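Local atomic coordinates of tryptophan halogenase superfamily (Brevundimonas sp. BAL3, PDB entry 6FRL), a protein that catalyses flavin-dependent halogenation, preferring bromination over chlorination, and probably acts on electron-rich aromatic compounds. Residues T432-F437 with H463-V468; F100-G105 with L451-G456; Y107-K112 with P154-S159. One frame throughout, in Å; residues are numbered along the deposited sequence.

Interaction 1: residues T432-F437 with H463-V468; sequences TARGQF and HHDPAV
Arg-434 reaches across to Asp-465 in a salt bridge whose N-H...O bond is weak, NH2 of Arg-434 lying 3.2 Å from OD2 of Asp-465 with an angle of 150°. The guanidinium and carboxylate planes stand 65° apart. Of the guanidinium nitrogens, NH2 alone bonds to the carboxylate. The close-packed part is here: CA of Asp-465 sits over one guanidinium face, off toward its rim, and NH1 of Arg-434 comes to 3.8 Å from CB of Asp-465. CG of Arg-434 is anti to the backbone N (chi1 -172°), and a bend at chi2 carries the group round to the aspartate although the CA-CB bond leads away from it. The stronger polar partner of Arg-434 belongs to the second subunit, where Phe-369 O accepts from NE. Toward His-463 the contact is looser. Two carbonyl oxygens, Arg-434 O and His-463 O, come within 3.8 Å and offer no donor between them, and the poorly ordered imidazole of His-463 turns from Arg-434. With an alanine in place of Asp-465, NH2 of Arg-434 would probably lose its charged mate across the contact, and the N-H of Ala-467 its side-chain acceptor. OD1 of Asp-465 takes that N-H at 3.2 Å from N of Ala-467, an Asx turn combined with a type I beta turn from Asp-465 to Val-468, in the loop leading to helix 473-492 beside the second subunit.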
loop_
_atom_site.group_PDB
_atom_site.type_symbol
_atom_site.label_atom_id
_atom_site.label_comp_id
_atom_site.label_asym_id
_atom_site.label_seq_id
_atom_site.Cartn_x
_atom_site.Cartn_y
_atom_site.Cartn_z
ATOM N N THR B 432 -16.198 11.841 8.168
ATOM C CA THR B 432 -16.992 12.845 8.928
ATOM C C THR B 432 -16.524 13.001 10.386
ATOM O O THR B 432 -16.589 14.084 10.942
ATOM C CB THR B 432 -18.524 12.612 8.882
ATOM O OG1 THR B 432 -18.864 11.610 9.812
ATOM C CG2 THR B 432 -19.007 12.187 7.476
ATOM N N ALA B 433 -16.022 11.935 10.982
ATOM C CA ALA B 433 -15.518 11.971 12.357
ATOM C C ALA B 433 -14.184 12.661 12.484
ATOM O O ALA B 433 -13.928 13.288 13.496
ATOM C CB ALA B 433 -15.398 10.577 12.927
ATOM N N ARG B 434 -13.310 12.511 11.496
ATOM C CA ARG B 434 -11.929 12.925 11.706
ATOM C C ARG B 434 -11.169 13.502 10.503
ATOM O O ARG B 434 -10.049 14.020 10.676
ATOM C CB ARG B 434 -11.192 11.720 12.318
ATOM C CG ARG B 434 -9.764 11.925 12.815
ATOM C CD ARG B 434 -9.542 13.135 13.700
ATOM N NE ARG B 434 -8.113 13.289 13.998
ATOM C CZ ARG B 434 -7.184 13.726 13.124
ATOM N NH1 ARG B 434 -7.487 14.067 11.859
ATOM N NH2 ARG B 434 -5.918 13.824 13.501
ATOM N N GLY B 435 -11.764 13.471 9.309
ATOM C CA GLY B 435 -11.071 13.899 8.074
ATOM C C GLY B 435 -9.910 13.025 7.621
ATOM O O GLY B 435 -8.949 13.532 7.054
ATOM N N GLN B 436 -10.015 11.719 7.866
ATOM C CA GLN B 436 -9.019 10.736 7.468
ATOM C C GLN B 436 -9.628 9.632 6.602
ATOM O O GLN B 436 -10.861 9.432 6.565
ATOM C CB GLN B 436 -8.344 10.127 8.711
ATOM C CG GLN B 436 -7.310 11.039 9.360
ATOM C CD GLN B 436 -5.977 10.976 8.644
ATOM O OE1 GLN B 436 -5.927 10.707 7.444
ATOM N NE2 GLN B 436 -4.868 11.148 9.397
ATOM N N PHE B 437 -8.730 8.891 5.944
ATOM C CA PHE B 437 -9.092 7.989 4.858
ATOM C C PHE B 437 -8.867 6.562 5.285
ATOM O O PHE B 437 -7.780 6.220 5.727
ATOM C CB PHE B 437 -8.256 8.327 3.635
ATOM C CG PHE B 437 -8.450 9.745 3.185
ATOM C CD1 PHE B 437 -9.577 10.104 2.457
ATOM C CD2 PHE B 437 -7.541 10.743 3.553
ATOM C CE1 PHE B 437 -9.778 11.417 2.084
ATOM C CE2 PHE B 437 -7.750 12.057 3.166
ATOM C CZ PHE B 437 -8.860 12.399 2.434
ATOM N N HIS B 463 -14.644 18.078 13.160
ATOM C CA HIS B 463 -13.310 18.576 13.518
ATOM C C HIS B 463 -12.168 18.040 12.648
ATOM O O HIS B 463 -12.015 16.815 12.374
ATOM C CB HIS B 463 -12.930 18.465 15.002
ATOM C CG HIS B 463 -12.124 19.640 15.483
ATOM N ND1 HIS B 463 -10.744 19.661 15.491
ATOM C CD2 HIS B 463 -12.519 20.857 15.939
ATOM C CE1 HIS B 463 -10.325 20.828 15.953
ATOM N NE2 HIS B 463 -11.381 21.574 16.223
ATOM N N HIS B 464 -11.384 19.009 12.175
ATOM C CA HIS B 464 -10.041 18.807 11.576
ATOM C C HIS B 464 -8.978 18.398 12.646
ATOM O O HIS B 464 -9.272 18.314 13.841
ATOM C CB HIS B 464 -9.612 20.076 10.784
ATOM C CG HIS B 464 -9.507 21.328 11.611
ATOM N ND1 HIS B 464 -10.454 22.329 11.578
ATOM C CD2 HIS B 464 -8.555 21.740 12.481
ATOM C CE1 HIS B 464 -10.096 23.298 12.405
ATOM N NE2 HIS B 464 -8.942 22.969 12.960
ATOM N N ASP B 465 -7.748 18.155 12.200
ATOM C CA ASP B 465 -6.613 17.720 13.046
ATOM C C ASP B 465 -6.171 18.878 13.981
ATOM O O ASP B 465 -5.809 19.925 13.475
ATOM C CB ASP B 465 -5.474 17.283 12.099
ATOM C CG ASP B 465 -4.295 16.658 12.800
ATOM O OD1 ASP B 465 -3.935 17.045 13.928
ATOM O OD2 ASP B 465 -3.687 15.760 12.181
ATOM N N PRO B 466 -6.170 18.694 15.331
ATOM C CA PRO B 466 -5.928 19.846 16.252
ATOM C C PRO B 466 -4.499 20.385 16.343
ATOM O O PRO B 466 -4.283 21.375 17.036
ATOM C CB PRO B 466 -6.342 19.316 17.622
ATOM C CG PRO B 466 -6.082 17.858 17.523
ATOM C CD PRO B 466 -6.307 17.434 16.086
ATOM N N ALA B 467 -3.527 19.749 15.682
ATOM C CA ALA B 467 -2.168 20.324 15.586
ATOM C C ALA B 467 -2.149 21.558 14.665
ATOM O O ALA B 467 -1.252 22.401 14.743
ATOM C CB ALA B 467 -1.181 19.266 15.111
ATOM N N VAL B 468 -3.169 21.622 13.817
ATOM C CA VAL B 468 -3.392 22.690 12.853
ATOM C C VAL B 468 -3.830 23.993 13.501
ATOM O O VAL B 468 -3.473 25.044 13.016
ATOM C CB VAL B 468 -4.447 22.234 11.807
ATOM C CG1 VAL B 468 -4.913 23.359 10.911
ATOM C CG2 VAL B 468 -3.879 21.106 10.958
#

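Interaction 2: residues F100-G105 with L451-G456; sequences FIHPFG and LAIYDG
Phe-100 lays its ring flat against the backbone of Gly-456, whose CA lies 3.5 Å from the ring centroid and 13° off the normal, a CH-pi contact over the centre of the face. A side chain at this glycine would run into the ring, so its absence lets strand and helix come this close. Ile-453 meets the same ring at its edge: CD1 of Ile-453 lies in the ring plane, 3.9 Å from CE2 of Phe-100. The ring gets there with CG between the backbone N and the carbonyl carbon (chi1 80°). Further along, CB of Ala-452 fits against CD2 of His-102 at 4.0 Å and, more loosely, against CD of Pro-103. Both imidazole nitrogens of His-102 are held from outside, NE2 by Ser-449 OG and ND1 by Glu-351 OE1, which fixes the ring's rotation. Glu-351 lies in a Pro-Leu-Glu-Ser sequence that in related tryptophan halogenases carries the active-site glutamate, so the histidine probably borders that site. Strand 100-103 and helix 451-456 run antiparallel at 173°, their axes 8.3 Å apart; the strand pairs with 87-91 at the margin of a mixed sheet, while helix 376-402 packs on Ile-453.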
loop_
_atom_site.group_PDB
_atom_site.type_symbol
_atom_site.label_atom_id
_atom_site.label_comp_id
_atom_site.label_asym_id
_atom_site.label_seq_id
_atom_site.Cartn_x
_atom_site.Cartn_y
_atom_site.Cartn_z
ATOM N N PHE B 100 -18.269 20.912 -9.989
ATOM C CA PHE B 100 -16.933 20.598 -9.512
ATOM C C PHE B 100 -16.141 19.687 -10.468
ATOM O O PHE B 100 -16.720 19.027 -11.318
ATOM C CB PHE B 100 -16.976 20.053 -8.076
ATOM C CG PHE B 100 -17.357 18.598 -7.964
ATOM C CD1 PHE B 100 -18.702 18.224 -7.859
ATOM C CD2 PHE B 100 -16.368 17.595 -7.918
ATOM C CE1 PHE B 100 -19.061 16.882 -7.743
ATOM C CE2 PHE B 100 -16.720 16.246 -7.805
ATOM C CZ PHE B 100 -18.071 15.879 -7.717
ATOM N N ILE B 101 -14.812 19.719 -10.362
ATOM C CA ILE B 101 -13.924 18.882 -11.189
ATOM C C ILE B 101 -13.094 17.905 -10.317
ATOM O O ILE B 101 -12.369 18.345 -9.382
ATOM C CB ILE B 101 -12.949 19.735 -12.052
ATOM C CG1 ILE B 101 -13.713 20.534 -13.087
ATOM C CG2 ILE B 101 -11.987 18.843 -12.802
ATOM C CD1 ILE B 101 -12.886 21.563 -13.866
ATOM N N HIS B 102 -13.161 16.617 -10.673
ATOM C CA HIS B 102 -12.261 15.572 -10.130
ATOM C C HIS B 102 -11.058 15.470 -11.017
ATOM O O HIS B 102 -11.147 14.931 -12.114
ATOM C CB HIS B 102 -12.966 14.201 -10.042
ATOM C CG HIS B 102 -12.075 13.082 -9.590
ATOM N ND1 HIS B 102 -12.409 11.750 -9.761
ATOM C CD2 HIS B 102 -10.848 13.095 -9.014
ATOM C CE1 HIS B 102 -11.414 10.995 -9.332
ATOM N NE2 HIS B 102 -10.464 11.787 -8.854
ATOM N N PRO B 103 -9.923 16.001 -10.562
ATOM C CA PRO B 103 -8.715 16.000 -11.368
ATOM C C PRO B 103 -7.821 14.793 -11.104
ATOM O O PRO B 103 -8.065 14.050 -10.172
ATOM C CB PRO B 103 -8.016 17.257 -10.863
ATOM C CG PRO B 103 -8.285 17.217 -9.382
ATOM C CD PRO B 103 -9.692 16.728 -9.298
ATOM N N PHE B 104 -6.746 14.676 -11.865
ATOM C CA PHE B 104 -5.623 13.773 -11.524
ATOM C C PHE B 104 -4.538 14.593 -10.839
ATOM O O PHE B 104 -3.641 15.121 -11.509
ATOM C CB PHE B 104 -5.085 13.084 -12.776
ATOM C CG PHE B 104 -6.163 12.523 -13.652
ATOM C CD1 PHE B 104 -6.968 11.502 -13.187
ATOM C CD2 PHE B 104 -6.388 13.018 -14.944
ATOM C CE1 PHE B 104 -7.975 10.966 -13.987
ATOM C CE2 PHE B 104 -7.391 12.476 -15.747
ATOM C CZ PHE B 104 -8.181 11.458 -15.262
ATOM N N GLY B 105 -4.657 14.741 -9.520
ATOM C CA GLY B 105 -3.670 15.460 -8.728
ATOM C C GLY B 105 -4.065 15.581 -7.260
ATOM O O GLY B 105 -5.217 15.291 -6.873
ATOM N N LEU B 451 -11.347 12.787 -1.516
ATOM C CA LEU B 451 -11.428 14.208 -1.161
ATOM C C LEU B 451 -12.203 15.029 -2.182
ATOM O O LEU B 451 -13.054 15.822 -1.801
ATOM C CB LEU B 451 -10.043 14.801 -0.977
ATOM C CG LEU B 451 -9.919 16.250 -0.491
ATOM C CD1 LEU B 451 -10.769 16.544 0.741
ATOM C CD2 LEU B 451 -8.461 16.582 -0.169
ATOM N N ALA B 452 -11.927 14.825 -3.471
ATOM C CA ALA B 452 -12.620 15.575 -4.538
ATOM C C ALA B 452 -14.130 15.330 -4.515
ATOM O O ALA B 452 -14.938 16.236 -4.773
ATOM C CB ALA B 452 -12.055 15.222 -5.907
ATOM N N ILE B 453 -14.511 14.092 -4.219
ATOM C CA ILE B 453 -15.924 13.752 -4.167
ATOM C C ILE B 453 -16.561 14.285 -2.867
ATOM O O ILE B 453 -17.636 14.909 -2.910
ATOM C CB ILE B 453 -16.132 12.238 -4.368
ATOM C CG1 ILE B 453 -15.485 11.776 -5.713
ATOM C CG2 ILE B 453 -17.621 11.880 -4.306
ATOM C CD1 ILE B 453 -15.814 12.599 -6.949
ATOM N N TYR B 454 -15.880 14.103 -1.725
ATOM C CA TYR B 454 -16.416 14.634 -0.468
ATOM C C TYR B 454 -16.663 16.139 -0.617
ATOM O O TYR B 454 -17.777 16.613 -0.365
ATOM C CB TYR B 454 -15.512 14.336 0.733
ATOM C CG TYR B 454 -15.421 12.863 1.134
ATOM C CD1 TYR B 454 -16.554 12.099 1.323
ATOM C CD2 TYR B 454 -14.178 12.248 1.362
ATOM C CE1 TYR B 454 -16.460 10.753 1.715
ATOM C CE2 TYR B 454 -14.066 10.920 1.739
ATOM C CZ TYR B 454 -15.210 10.170 1.913
ATOM O OH TYR B 454 -15.133 8.852 2.309
ATOM N N ASP B 455 -15.661 16.855 -1.110
ATOM C CA ASP B 455 -15.775 18.294 -1.288
ATOM C C ASP B 455 -16.789 18.690 -2.344
ATOM O O ASP B 455 -17.549 19.635 -2.153
ATOM C CB ASP B 455 -14.419 18.925 -1.615
ATOM C CG ASP B 455 -14.550 20.308 -2.114
ATOM O OD1 ASP B 455 -14.851 21.161 -1.263
ATOM O OD2 ASP B 455 -14.388 20.522 -3.349
ATOM N N GLY B 456 -16.818 17.982 -3.462
ATOM C CA GLY B 456 -17.818 18.245 -4.525
ATOM C C GLY B 456 -19.271 18.134 -4.076
ATOM O O GLY B 456 -20.122 18.900 -4.523
#

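Interaction 3: residues Y107-K112 with P154-S159; sequences YGQDVK and PPSQLS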
loop_
_atom_site.group_PDB
_atom_site.type_symbol
_atom_site.label_atom_id
_atom_site.label_comp_id
_atom_site.label_asym_id
_atom_site.label_seq_id
_atom_site.Cartn_x
_atom_site.Cartn_y
_atom_site.Cartn_z
ATOM N N TYR B 107 -4.307 18.238 -3.735
ATOM C CA TYR B 107 -4.712 19.599 -3.365
ATOM C C TYR B 107 -3.706 20.269 -2.435
ATOM O O TYR B 107 -3.377 19.743 -1.385
ATOM C CB TYR B 107 -6.065 19.577 -2.660
ATOM C CG TYR B 107 -7.195 19.163 -3.548
ATOM C CD1 TYR B 107 -7.847 20.083 -4.369
ATOM C CD2 TYR B 107 -7.614 17.841 -3.596
ATOM C CE1 TYR B 107 -8.905 19.683 -5.193
ATOM C CE2 TYR B 107 -8.667 17.449 -4.415
ATOM C CZ TYR B 107 -9.292 18.354 -5.213
ATOM O OH TYR B 107 -10.316 17.962 -6.009
ATOM N N GLY B 108 -3.227 21.439 -2.817
ATOM C CA GLY B 108 -2.367 22.205 -1.947
ATOM C C GLY B 108 -1.044 21.508 -1.684
ATOM O O GLY B 108 -0.551 20.720 -2.520
ATOM N N GLN B 109 -0.497 21.830 -0.513
ATOM C CA GLN B 109 0.790 21.349 -0.016
ATOM C C GLN B 109 0.609 20.827 1.405
ATOM O O GLN B 109 0.196 21.578 2.284
ATOM C CB GLN B 109 1.790 22.506 -0.021
ATOM C CG GLN B 109 3.217 22.214 0.472
ATOM C CD GLN B 109 3.999 21.287 -0.467
ATOM O OE1 GLN B 109 4.583 21.737 -1.485
ATOM N NE2 GLN B 109 3.980 19.980 -0.160
ATOM N N ASP B 110 0.895 19.539 1.606
ATOM C CA ASP B 110 0.936 18.932 2.945
ATOM C C ASP B 110 2.060 19.570 3.762
ATOM O O ASP B 110 3.116 19.922 3.222
ATOM C CB ASP B 110 1.121 17.405 2.865
ATOM C CG ASP B 110 -0.156 16.672 2.378
ATOM O OD1 ASP B 110 -1.137 17.355 1.970
ATOM O OD2 ASP B 110 -0.190 15.402 2.408
ATOM N N VAL B 111 1.809 19.739 5.058
ATOM C CA VAL B 111 2.729 20.436 5.969
ATOM C C VAL B 111 2.897 19.617 7.243
ATOM O O VAL B 111 1.915 19.150 7.824
ATOM C CB VAL B 111 2.203 21.843 6.307
ATOM C CG1 VAL B 111 3.033 22.496 7.402
ATOM C CG2 VAL B 111 2.178 22.686 5.033
ATOM N N LYS B 112 4.144 19.426 7.659
ATOM C CA LYS B 112 4.473 18.724 8.902
ATOM C C LYS B 112 3.819 17.346 9.016
ATOM O O LYS B 112 3.460 16.909 10.111
ATOM C CB LYS B 112 4.134 19.622 10.114
ATOM C CG LYS B 112 4.997 20.876 10.171
ATOM C CD LYS B 112 4.609 21.813 11.304
ATOM C CE LYS B 112 5.573 22.995 11.360
ATOM N NZ LYS B 112 5.062 24.076 12.240
ATOM N N PRO B 154 9.395 18.795 -10.633
ATOM C CA PRO B 154 8.701 20.050 -10.347
ATOM C C PRO B 154 9.153 20.724 -9.028
ATOM O O PRO B 154 9.353 20.025 -8.030
ATOM C CB PRO B 154 7.228 19.615 -10.279
ATOM C CG PRO B 154 7.260 18.181 -9.856
ATOM C CD PRO B 154 8.610 17.615 -10.203
ATOM N N PRO B 155 9.290 22.074 -9.017
ATOM C CA PRO B 155 9.646 22.798 -7.787
ATOM C C PRO B 155 9.093 22.178 -6.480
ATOM O O PRO B 155 9.870 21.912 -5.559
ATOM C CB PRO B 155 9.054 24.198 -8.030
ATOM C CG PRO B 155 9.038 24.366 -9.522
ATOM C CD PRO B 155 9.133 23.003 -10.160
ATOM N N SER B 156 7.777 21.926 -6.436
ATOM C CA SER B 156 7.108 21.339 -5.264
ATOM C C SER B 156 5.802 20.621 -5.640
ATOM O O SER B 156 5.402 20.623 -6.802
ATOM C CB SER B 156 6.780 22.452 -4.270
ATOM O OG SER B 156 5.862 23.364 -4.861
ATOM N N GLN B 157 5.154 20.027 -4.623
ATOM C CA GLN B 157 3.816 19.424 -4.723
ATOM C C GLN B 157 2.724 20.235 -5.498
ATOM O O GLN B 157 1.867 19.627 -6.149
ATOM C CB GLN B 157 3.308 19.046 -3.296
ATOM C CG GLN B 157 1.923 18.387 -3.205
ATOM C CD GLN B 157 1.556 17.863 -1.790
ATOM O OE1 GLN B 157 2.426 17.634 -0.941
ATOM N NE2 GLN B 157 0.266 17.674 -1.538
ATOM N N LEU B 158 2.757 21.570 -5.436
ATOM C CA LEU B 158 1.757 22.421 -6.114
ATOM C C LEU B 158 1.735 22.331 -7.632
ATOM O O LEU B 158 0.729 22.655 -8.248
ATOM C CB LEU B 158 1.925 23.913 -5.736
ATOM C CG LEU B 158 0.873 24.550 -4.834
ATOM C CD1 LEU B 158 1.250 24.223 -3.404
ATOM C CD2 LEU B 158 0.824 26.056 -5.048
ATOM N N SER B 159 2.848 21.923 -8.233
ATOM C CA SER B 159 2.933 21.866 -9.699
ATOM C C SER B 159 2.732 20.451 -10.253
ATOM O O SER B 159 2.823 20.264 -11.460
ATOM C CB SER B 159 4.256 22.497 -10.192
ATOM O OG SER B 159 5.327 22.164 -9.325
#
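Gln-157 extends its side chain to reach both the backbone of Gly-108 and the side chain of Gln-109. Its CG is anti to the backbone N (chi1 -179°) and the chain stays extended at chi2, which delivers the amide to the opposite loop: NE2 of Gln-157 lies 3.3 Å from O of Gly-108. Gln-109 also starts anti but folds at chi2 (68°), and its amide therefore turns back over the base of Gln-157, with OE1 of Gln-109 3.5 Å from CB of Gln-157. The two side chains cross obliquely, their amide planes 76° apart. NE2 of Gln-109 and OE1 of Gln-157 are only 2.9 Å apart, yet the angle is too poor for a hydrogen bond; NE2 of Gln-109 instead makes a weak bond to O of its neighbour Asp-110. On the far loop, Gln-157 to Ser-159 form a short 3-10 turn, and O of Ser-156 takes both the backbone N and OG of Ser-159. The contact ties the loop from strand 99-103 to helix 116-125 onto the loop from helix 137-143 to strand 164-168, two irregular connections that meet through side chains and not by strand pairing. Leu-158 supplies the apolar share: CD1 of Leu-158 reaches CB of Gln-109 at 3.8 Å and C of Gly-108 at 3.9 Å. Gly-108, without a side chain, has positive phi, and its backbone is also hydrogen-bonded to that of Tyr-135. At the exposed end, the carboxylate of Asp-110 stays 3.8 Å from Gln-157 NE2 at its OD1, and that oxygen is engaged by the backbone N of Phe-116, where helix 116-125 begins.

How the interactions relate
Interaction 2 is the buried contact, largely apolar and without a hydrogen bond between its segments, whereas interactions 1 and 3 are only partly buried and rely more on polar groups. Interaction 1 alone carries a salt bridge and alone meets the second subunit; interaction 3 joins two loops through amides. Helices 422-434 and 447-456 follow each other in the chain, and Phe-437 of interaction 1 packs on Leu-451 of interaction 2. Interaction 3 is nested in the loop that interaction 2 closes, and its Tyr-107 lies against Leu-451 and Ala-452. Interactions 1 and 3 do not touch, their nearest atoms about 7 Å apart.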